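Local coordinates for Non-structural polyprotein (Sindbis virus, PDB 4GUA) that contains the cysteine protease that probably processes the viral non-structural polyprotein, still joined to the macro and zinc-binding regions of nsP3, at residues S38-Q43 and R137-Q142; T13-A18 and A45-H50; T547-A552 and R615-R620. One frame throughout, in Å; residues are numbered along the deposited sequence.

Contact 1: S38-Q43 and R137-Q142; sequences SELFPQ and RVISAQ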
# COMPACT_ATOMS: atom_id res chain seq x y z
N SER A 38 3.86 29.80 5.92
CA SER A 38 2.40 29.83 6.04
C SER A 38 1.72 29.44 4.73
O SER A 38 0.67 28.80 4.72
CB SER A 38 1.93 31.22 6.45
OG SER A 38 2.48 31.57 7.70
N GLU A 39 2.35 29.82 3.62
CA GLU A 39 1.74 29.60 2.33
C GLU A 39 1.83 28.12 2.01
O GLU A 39 0.92 27.55 1.42
CB GLU A 39 2.42 30.44 1.25
CG GLU A 39 1.72 30.38 -0.10
CD GLU A 39 2.55 30.98 -1.22
OE1 GLU A 39 3.51 31.72 -0.91
OE2 GLU A 39 2.24 30.70 -2.40
N LEU A 40 2.93 27.49 2.42
CA LEU A 40 3.15 26.07 2.15
C LEU A 40 2.35 25.13 3.07
O LEU A 40 1.79 24.13 2.62
CB LEU A 40 4.64 25.76 2.25
CG LEU A 40 5.51 26.40 1.16
CD1 LEU A 40 6.98 26.09 1.40
CD2 LEU A 40 5.09 25.92 -0.21
N PHE A 41 2.32 25.44 4.36
CA PHE A 41 1.65 24.58 5.33
C PHE A 41 0.49 25.27 6.03
O PHE A 41 0.67 26.26 6.72
CB PHE A 41 2.65 24.08 6.38
CG PHE A 41 3.82 23.34 5.80
CD1 PHE A 41 3.73 21.99 5.51
CD2 PHE A 41 5.02 23.99 5.56
CE1 PHE A 41 4.79 21.30 4.98
CE2 PHE A 41 6.10 23.31 5.03
CZ PHE A 41 5.98 21.96 4.74
N PRO A 42 -0.72 24.75 5.83
CA PRO A 42 -1.82 25.26 6.64
C PRO A 42 -1.51 25.08 8.12
O PRO A 42 -1.93 25.91 8.93
CB PRO A 42 -3.00 24.38 6.23
CG PRO A 42 -2.66 23.97 4.81
CD PRO A 42 -1.18 23.79 4.81
N GLN A 43 -0.77 24.03 8.46
CA GLN A 43 -0.41 23.74 9.85
C GLN A 43 0.45 24.86 10.42
O GLN A 43 0.32 25.21 11.59
CB GLN A 43 0.34 22.40 9.96
CG GLN A 43 -0.47 21.19 9.52
CD GLN A 43 -0.32 20.91 8.03
OE1 GLN A 43 0.16 21.75 7.27
NE2 GLN A 43 -0.75 19.72 7.61
N ARG A 137 11.07 30.36 -10.11
CA ARG A 137 10.25 31.39 -9.49
C ARG A 137 10.45 31.35 -7.97
O ARG A 137 11.00 30.37 -7.45
CB ARG A 137 8.79 31.17 -9.82
CG ARG A 137 7.89 32.37 -9.49
CD ARG A 137 6.43 31.99 -9.60
NE ARG A 137 6.30 30.67 -10.20
CZ ARG A 137 6.32 29.54 -9.49
NH1 ARG A 137 6.50 29.59 -8.17
NH2 ARG A 137 6.21 28.37 -10.10
N VAL A 138 10.04 32.39 -7.26
CA VAL A 138 9.99 32.31 -5.80
C VAL A 138 9.01 31.21 -5.40
O VAL A 138 7.97 31.02 -6.03
CB VAL A 138 9.54 33.63 -5.11
CG1 VAL A 138 10.44 34.78 -5.51
CG2 VAL A 138 8.08 33.95 -5.43
N ILE A 139 9.36 30.49 -4.35
CA ILE A 139 8.60 29.34 -3.90
C ILE A 139 7.11 29.68 -3.80
O ILE A 139 6.72 30.72 -3.27
CB ILE A 139 9.14 28.84 -2.53
CG1 ILE A 139 8.33 27.65 -2.01
CG2 ILE A 139 9.10 29.95 -1.50
CD1 ILE A 139 8.44 26.43 -2.86
N SER A 140 6.28 28.80 -4.36
CA SER A 140 4.84 29.01 -4.40
C SER A 140 4.10 27.71 -4.13
O SER A 140 4.46 26.65 -4.63
CB SER A 140 4.41 29.53 -5.77
OG SER A 140 2.99 29.47 -5.90
N ALA A 141 3.05 27.79 -3.32
CA ALA A 141 2.27 26.61 -2.99
C ALA A 141 1.41 26.14 -4.17
O ALA A 141 0.83 25.06 -4.13
CB ALA A 141 1.39 26.89 -1.78
N GLN A 142 1.33 26.96 -5.22
CA GLN A 142 0.44 26.67 -6.34
C GLN A 142 1.11 25.95 -7.49
O GLN A 142 0.48 25.70 -8.52
CB GLN A 142 -0.18 27.98 -6.83
CG GLN A 142 -1.07 28.62 -5.80
CD GLN A 142 -1.56 29.98 -6.21
OE1 GLN A 142 -2.25 30.13 -7.21
NE2 GLN A 142 -1.21 30.99 -5.42
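The flat carboxylate of Glu39 receives the backbone N-H of Ala141 from above its plane, 62° out of it, on OE2. The bond is 3.2 Å from Ala141 N to Glu39 OE2 and nearly straight, with an N-H...O angle of 172°. Two further flat groups belong to the surroundings: the Arg137 guanidinium has Ser140 N at its edge, and the Phe41 ring has Gln43 OE1 in its plane while packing on helix 52-64. Glu39 reaches across because its CG stands opposite the backbone N: chi1 (-173°) sets CG beside the Ala141 methyl, 3.9 Å from CB, and the extended chain beyond it carries OE2 on to Ala141 N.

Next to this polar bond, the isobutyl fork of Leu40 crosses Ile139 at a slant. Its CD1 lies 4.0 Å from Ile139 CG1, and its CD2 turns to Ala141, 4.1 Å from CB. The loop carrying these partners is shaped by an ST turn, in which Ser140 OG accepts from Gln142 N at 3.1 Å. Gln128 grips the same loop through Ser140 O and the Arg137 guanidinium, and Gln239, on helix 237-257, binds Ala141 O.

The contact thus joins the end of helix 34-40 in the peptidase region to the loop between strands 136-137 and 151-152. Chemically, across the two segments the carboxylate is met by a neutral amide, in a hydrogen bond straight at the donor but well out of the carboxylate plane, and not by a charged partner; apolar packing by Leu40 accompanies it.

Contact 2: T13-A18 and A45-H50; sequences TNVCWA and ADDKPH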
# COMPACT_ATOMS: atom_id res chain seq x y z
N THR A 13 3.38 29.09 18.53
CA THR A 13 3.67 28.20 19.64
C THR A 13 3.98 26.75 19.21
O THR A 13 4.78 26.11 19.88
CB THR A 13 2.56 28.22 20.76
OG1 THR A 13 1.42 27.45 20.37
CG2 THR A 13 2.14 29.64 21.09
N ASN A 14 3.34 26.20 18.17
CA ASN A 14 3.81 24.86 17.77
C ASN A 14 4.43 24.77 16.38
O ASN A 14 3.85 24.17 15.50
CB ASN A 14 2.61 23.93 17.76
CG ASN A 14 1.75 24.09 18.99
OD1 ASN A 14 0.73 24.78 18.95
ND2 ASN A 14 2.17 23.47 20.09
N VAL A 15 5.65 25.25 16.22
CA VAL A 15 6.36 25.09 14.95
C VAL A 15 7.67 24.32 15.06
O VAL A 15 8.48 24.32 14.13
CB VAL A 15 6.46 26.40 14.15
CG1 VAL A 15 5.05 26.94 13.91
CG2 VAL A 15 7.31 27.41 14.86
N CYS A 16 7.93 23.71 16.21
CA CYS A 16 9.22 23.08 16.42
C CYS A 16 9.58 22.21 15.21
O CYS A 16 10.75 22.11 14.85
CB CYS A 16 9.24 22.27 17.72
SG CYS A 16 7.97 21.00 17.90
N TRP A 17 8.58 21.61 14.56
CA TRP A 17 8.84 20.82 13.36
C TRP A 17 9.50 21.64 12.23
O TRP A 17 10.45 21.19 11.57
CB TRP A 17 7.55 20.15 12.85
CG TRP A 17 6.37 21.06 12.68
CD1 TRP A 17 5.45 21.39 13.62
CD2 TRP A 17 5.98 21.73 11.48
NE1 TRP A 17 4.50 22.24 13.08
CE2 TRP A 17 4.80 22.46 11.77
CE3 TRP A 17 6.50 21.79 10.18
CZ2 TRP A 17 4.15 23.24 10.82
CZ3 TRP A 17 5.85 22.56 9.24
CH2 TRP A 17 4.69 23.27 9.56
N ALA A 18 9.01 22.86 12.03
CA ALA A 18 9.60 23.76 11.04
C ALA A 18 11.00 24.24 11.46
O ALA A 18 11.96 24.19 10.68
CB ALA A 18 8.69 24.96 10.80
N ALA A 45 0.60 28.11 9.13
CA ALA A 45 -0.28 29.28 9.10
C ALA A 45 -1.26 29.31 10.27
O ALA A 45 -1.57 30.38 10.79
CB ALA A 45 -1.04 29.31 7.79
N ASP A 46 -1.77 28.15 10.65
CA ASP A 46 -2.71 28.03 11.77
C ASP A 46 -2.04 27.64 13.09
O ASP A 46 -2.73 27.38 14.07
CB ASP A 46 -3.80 27.02 11.43
CG ASP A 46 -4.68 27.48 10.29
OD1 ASP A 46 -4.74 28.71 10.06
OD2 ASP A 46 -5.32 26.63 9.63
N ASP A 47 -0.71 27.56 13.10
CA ASP A 47 0.06 27.27 14.31
C ASP A 47 -0.36 25.96 14.98
O ASP A 47 -0.85 25.96 16.11
CB ASP A 47 -0.07 28.42 15.30
CG ASP A 47 0.95 28.36 16.41
OD1 ASP A 47 1.86 27.50 16.36
OD2 ASP A 47 0.86 29.19 17.35
N LYS A 48 -0.17 24.85 14.26
CA LYS A 48 -0.57 23.53 14.76
C LYS A 48 0.57 22.51 14.75
O LYS A 48 1.52 22.64 13.98
CB LYS A 48 -1.76 23.02 13.95
CG LYS A 48 -2.96 23.95 14.10
CD LYS A 48 -4.17 23.54 13.31
CE LYS A 48 -5.38 24.39 13.70
NZ LYS A 48 -6.69 23.83 13.23
N PRO A 49 0.49 21.50 15.63
CA PRO A 49 1.54 20.47 15.62
C PRO A 49 1.57 19.72 14.30
O PRO A 49 0.54 19.62 13.63
CB PRO A 49 1.12 19.55 16.78
CG PRO A 49 -0.32 19.77 16.95
CD PRO A 49 -0.54 21.22 16.63
N HIS A 50 2.74 19.24 13.91
CA HIS A 50 2.90 18.59 12.61
C HIS A 50 4.16 17.72 12.59
O HIS A 50 5.05 17.88 13.42
CB HIS A 50 2.96 19.66 11.53
CG HIS A 50 2.79 19.12 10.14
ND1 HIS A 50 1.90 18.11 9.84
CD2 HIS A 50 3.39 19.46 8.98
CE1 HIS A 50 1.96 17.85 8.55
NE2 HIS A 50 2.86 18.65 8.00
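The start of helix 16-27, with its Asn14-Val15-Cys16-Trp17 sequence, is the place where clan CA cysteine peptidases usually carry their nucleophile; here Thr13, Asn14 and Trp17 meet the loop from Asp47 to His50, between helices 42-45 and 52-64. Asp47 closes the first of these helices in a Schellman motif, with a positive phi of 57°.

Its carboxylate takes two consecutive backbone N-H groups, one on each oxygen: Thr13 N to Asp47 OD2 at 2.8 Å and Asn14 N to Asp47 OD1 at 2.7 Å. Both donors approach on the syn side, close to the carboxylate plane, which fixes the rotation of the group. Thr13 OG1 also donates to Asn14 OD1, 3.1 Å away, from above the carbonyl plane.

The indole forms the other half of the contact. Trp17 NE1 binds Lys48 O at 3.1 Å, in the plane of that carbonyl but somewhat tilted from the ring, and makes a second, weak bond to Asn14 O in its own segment. His50 CB sits over one face in a CH-pi contact, 3.4 Å from the centroid of the five-membered ring; Val15 O and Ala18 CB lie over the opposite face. With CG swung away from its backbone N (chi1 -166°), the His50 imidazole then turns an edge to the six-membered ring in a T-shaped pair, planes at 85° and centroids 5.0 Å apart.

Two kinds of chemistry therefore join the segments. Each oxygen of the Asp47 carboxylate accepts one amide N-H just ahead of the helix, which would be expected to stabilise its negative charge, and the indole is oriented both by its N-H bond and by the groups on its two faces.

Contact 3: T547-A552 and R615-R620; sequences TKFHQA and RVHRLR. With SO4 (sulfate ion), chain R; SO4 (sulfate ion), chain I; SO4 (sulfate ion), chain K.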
# COMPACT_ATOMS: atom_id res chain seq x y z
N THR A 547 20.49 5.30 3.01
CA THR A 547 21.45 4.23 3.18
C THR A 547 22.24 4.09 1.88
O THR A 547 21.95 4.77 0.90
CB THR A 547 20.77 2.89 3.48
OG1 THR A 547 20.36 2.25 2.26
CG2 THR A 547 19.57 3.09 4.39
N LYS A 548 23.21 3.18 1.88
CA LYS A 548 24.07 3.00 0.71
C LYS A 548 23.40 2.11 -0.32
O LYS A 548 23.89 1.95 -1.43
CB LYS A 548 25.41 2.40 1.11
CG LYS A 548 25.33 1.04 1.79
CD LYS A 548 26.73 0.48 2.06
CE LYS A 548 26.70 -0.67 3.05
NZ LYS A 548 27.96 -1.46 3.02
N PHE A 549 22.25 1.54 0.05
CA PHE A 549 21.52 0.68 -0.86
C PHE A 549 20.55 1.46 -1.74
O PHE A 549 19.87 0.89 -2.59
CB PHE A 549 20.75 -0.38 -0.06
CG PHE A 549 21.61 -1.13 0.89
CD1 PHE A 549 22.82 -1.66 0.49
CD2 PHE A 549 21.22 -1.31 2.20
CE1 PHE A 549 23.62 -2.35 1.36
CE2 PHE A 549 22.01 -2.01 3.09
CZ PHE A 549 23.22 -2.53 2.67
N HIS A 550 20.49 2.77 -1.55
CA HIS A 550 19.57 3.60 -2.30
C HIS A 550 19.75 3.47 -3.81
O HIS A 550 18.78 3.28 -4.53
CB HIS A 550 19.72 5.07 -1.91
CG HIS A 550 18.72 5.96 -2.57
ND1 HIS A 550 17.36 5.72 -2.51
CD2 HIS A 550 18.87 7.09 -3.30
CE1 HIS A 550 16.72 6.67 -3.17
NE2 HIS A 550 17.61 7.51 -3.66
N GLN A 551 20.98 3.58 -4.28
CA GLN A 551 21.25 3.56 -5.72
C GLN A 551 20.78 2.23 -6.32
O GLN A 551 20.10 2.21 -7.35
CB GLN A 551 22.73 3.77 -6.00
CG GLN A 551 23.08 3.95 -7.47
CD GLN A 551 22.50 5.23 -8.05
OE1 GLN A 551 21.39 5.23 -8.58
NE2 GLN A 551 23.26 6.31 -7.97
N ALA A 552 21.14 1.14 -5.67
CA ALA A 552 20.72 -0.18 -6.12
C ALA A 552 19.20 -0.25 -6.19
O ALA A 552 18.64 -0.79 -7.14
CB ALA A 552 21.26 -1.26 -5.19
N ARG A 615 21.08 -7.07 -1.44
CA ARG A 615 21.81 -8.15 -2.09
C ARG A 615 22.33 -7.71 -3.45
O ARG A 615 23.44 -8.05 -3.83
CB ARG A 615 20.94 -9.40 -2.26
CG ARG A 615 21.72 -10.52 -2.93
CD ARG A 615 21.17 -11.89 -2.60
NE ARG A 615 21.87 -12.95 -3.33
CZ ARG A 615 21.50 -13.46 -4.50
NH1 ARG A 615 20.41 -13.03 -5.12
NH2 ARG A 615 22.23 -14.41 -5.06
N VAL A 616 21.53 -6.96 -4.19
CA VAL A 616 21.95 -6.48 -5.49
C VAL A 616 23.22 -5.66 -5.35
O VAL A 616 24.15 -5.77 -6.14
CB VAL A 616 20.87 -5.64 -6.19
CG1 VAL A 616 21.47 -4.80 -7.30
CG2 VAL A 616 19.77 -6.54 -6.73
N HIS A 617 23.23 -4.80 -4.33
CA HIS A 617 24.36 -3.91 -4.10
C HIS A 617 25.62 -4.68 -3.72
O HIS A 617 26.70 -4.38 -4.22
CB HIS A 617 24.00 -2.92 -2.99
CG HIS A 617 25.15 -2.08 -2.53
ND1 HIS A 617 25.43 -0.85 -3.09
CD2 HIS A 617 26.08 -2.29 -1.57
CE1 HIS A 617 26.49 -0.34 -2.49
NE2 HIS A 617 26.90 -1.19 -1.56
N ARG A 618 25.49 -5.68 -2.85
CA ARG A 618 26.65 -6.45 -2.40
C ARG A 618 27.26 -7.21 -3.58
O ARG A 618 28.48 -7.23 -3.75
CB ARG A 618 26.28 -7.42 -1.27
N LEU A 619 26.41 -7.85 -4.38
CA LEU A 619 26.87 -8.61 -5.54
C LEU A 619 27.57 -7.71 -6.56
O LEU A 619 28.64 -8.04 -7.05
CB LEU A 619 25.69 -9.31 -6.22
CG LEU A 619 24.98 -10.41 -5.43
CD1 LEU A 619 23.68 -10.81 -6.12
CD2 LEU A 619 25.88 -11.61 -5.26
N ARG A 620 26.95 -6.58 -6.88
CA ARG A 620 27.47 -5.69 -7.91
C ARG A 620 28.76 -5.00 -7.47
O ARG A 620 29.62 -4.69 -8.30
CB ARG A 620 26.41 -4.65 -8.28
CG ARG A 620 26.77 -3.76 -9.46
CD ARG A 620 25.61 -2.84 -9.81
NE ARG A 620 26.03 -1.72 -10.65
CZ ARG A 620 26.11 -1.74 -11.97
NH1 ARG A 620 25.81 -2.84 -12.65
NH2 ARG A 620 26.49 -0.65 -12.63
S SO4 R . 30.17 -0.58 -0.09
O1 SO4 R . 30.69 -1.05 -1.37
O2 SO4 R . 31.27 -0.11 0.75
O3 SO4 R . 29.25 0.53 -0.31
O4 SO4 R . 29.49 -1.68 0.59
S SO4 I . 24.99 3.02 5.63
O1 SO4 I . 24.04 2.59 4.61
O2 SO4 I . 25.82 4.10 5.10
O3 SO4 I . 24.26 3.51 6.79
O4 SO4 I . 25.84 1.89 6.01
S SO4 K . 25.27 -14.37 -2.11
O1 SO4 K . 24.41 -14.24 -3.29
O2 SO4 K . 25.08 -13.19 -1.27
O3 SO4 K . 24.90 -15.57 -1.36
O4 SO4 K . 26.66 -14.46 -2.57
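Phe549 turns the edge of its ring, through CD1 and CE1, toward the face of His617 in an offset edge-to-face pair, with centroids 5.4 Å apart and planes at 74°. Beside it, Ala552 CB packs against His617 CB at 3.9 Å and against Val616 CG1 at 4.1 Å. At the edge of the imidazole lies a sulfate, probably from the crystallisation liquor, and His617 NE2 donates to sulfate O3 at 3.2 Å. Lys548 NZ binds O4 of the same ion at 2.9 Å, so Lys548 and His617 share one anion.

These groups belong to the zinc-binding region of nsP3, where the beginning of helix 550-562 packs on helix 613-621; the Val616 side chain is about 13 Å from the zinc ion.

Further out, Thr547 OG1 accepts from Phe549 N at 3.0 Å, a capping bond within the type I turn leading into the first helix. Lys548 CG lies over one face of the Phe549 ring, toward its rim. On the second helix, Arg615 offers both NE and NH2 to one oxygen of another sulfate, while Leu619 CD1 lies over the centre of the Arg615 guanidinium. Leu573 and Tyr576 of helix 566-577 pack on Val616.

Contacts 1 and 2 are neighbours in the peptidase region, their centres 15 Å apart and their segments alternating along the chain. They touch directly: Gln43 O and Lys48 N, 2.7 Å apart, probably form a hydrogen bond, and Phe41 CG packs 3.9 Å from Trp17 CH2, the two rings meeting edge to face. Through Phe41, the link between helices 34-40 and 42-45 thus lies against the indole that contact 2 orients beside the cysteine-bearing helix start. Contact 3 stands apart in the zinc-binding region, with centres 36 Å from contact 1 and 37 Å from contact 2; the nearest atoms are about 20 and 21 Å away, so contact 3 touches neither of the others.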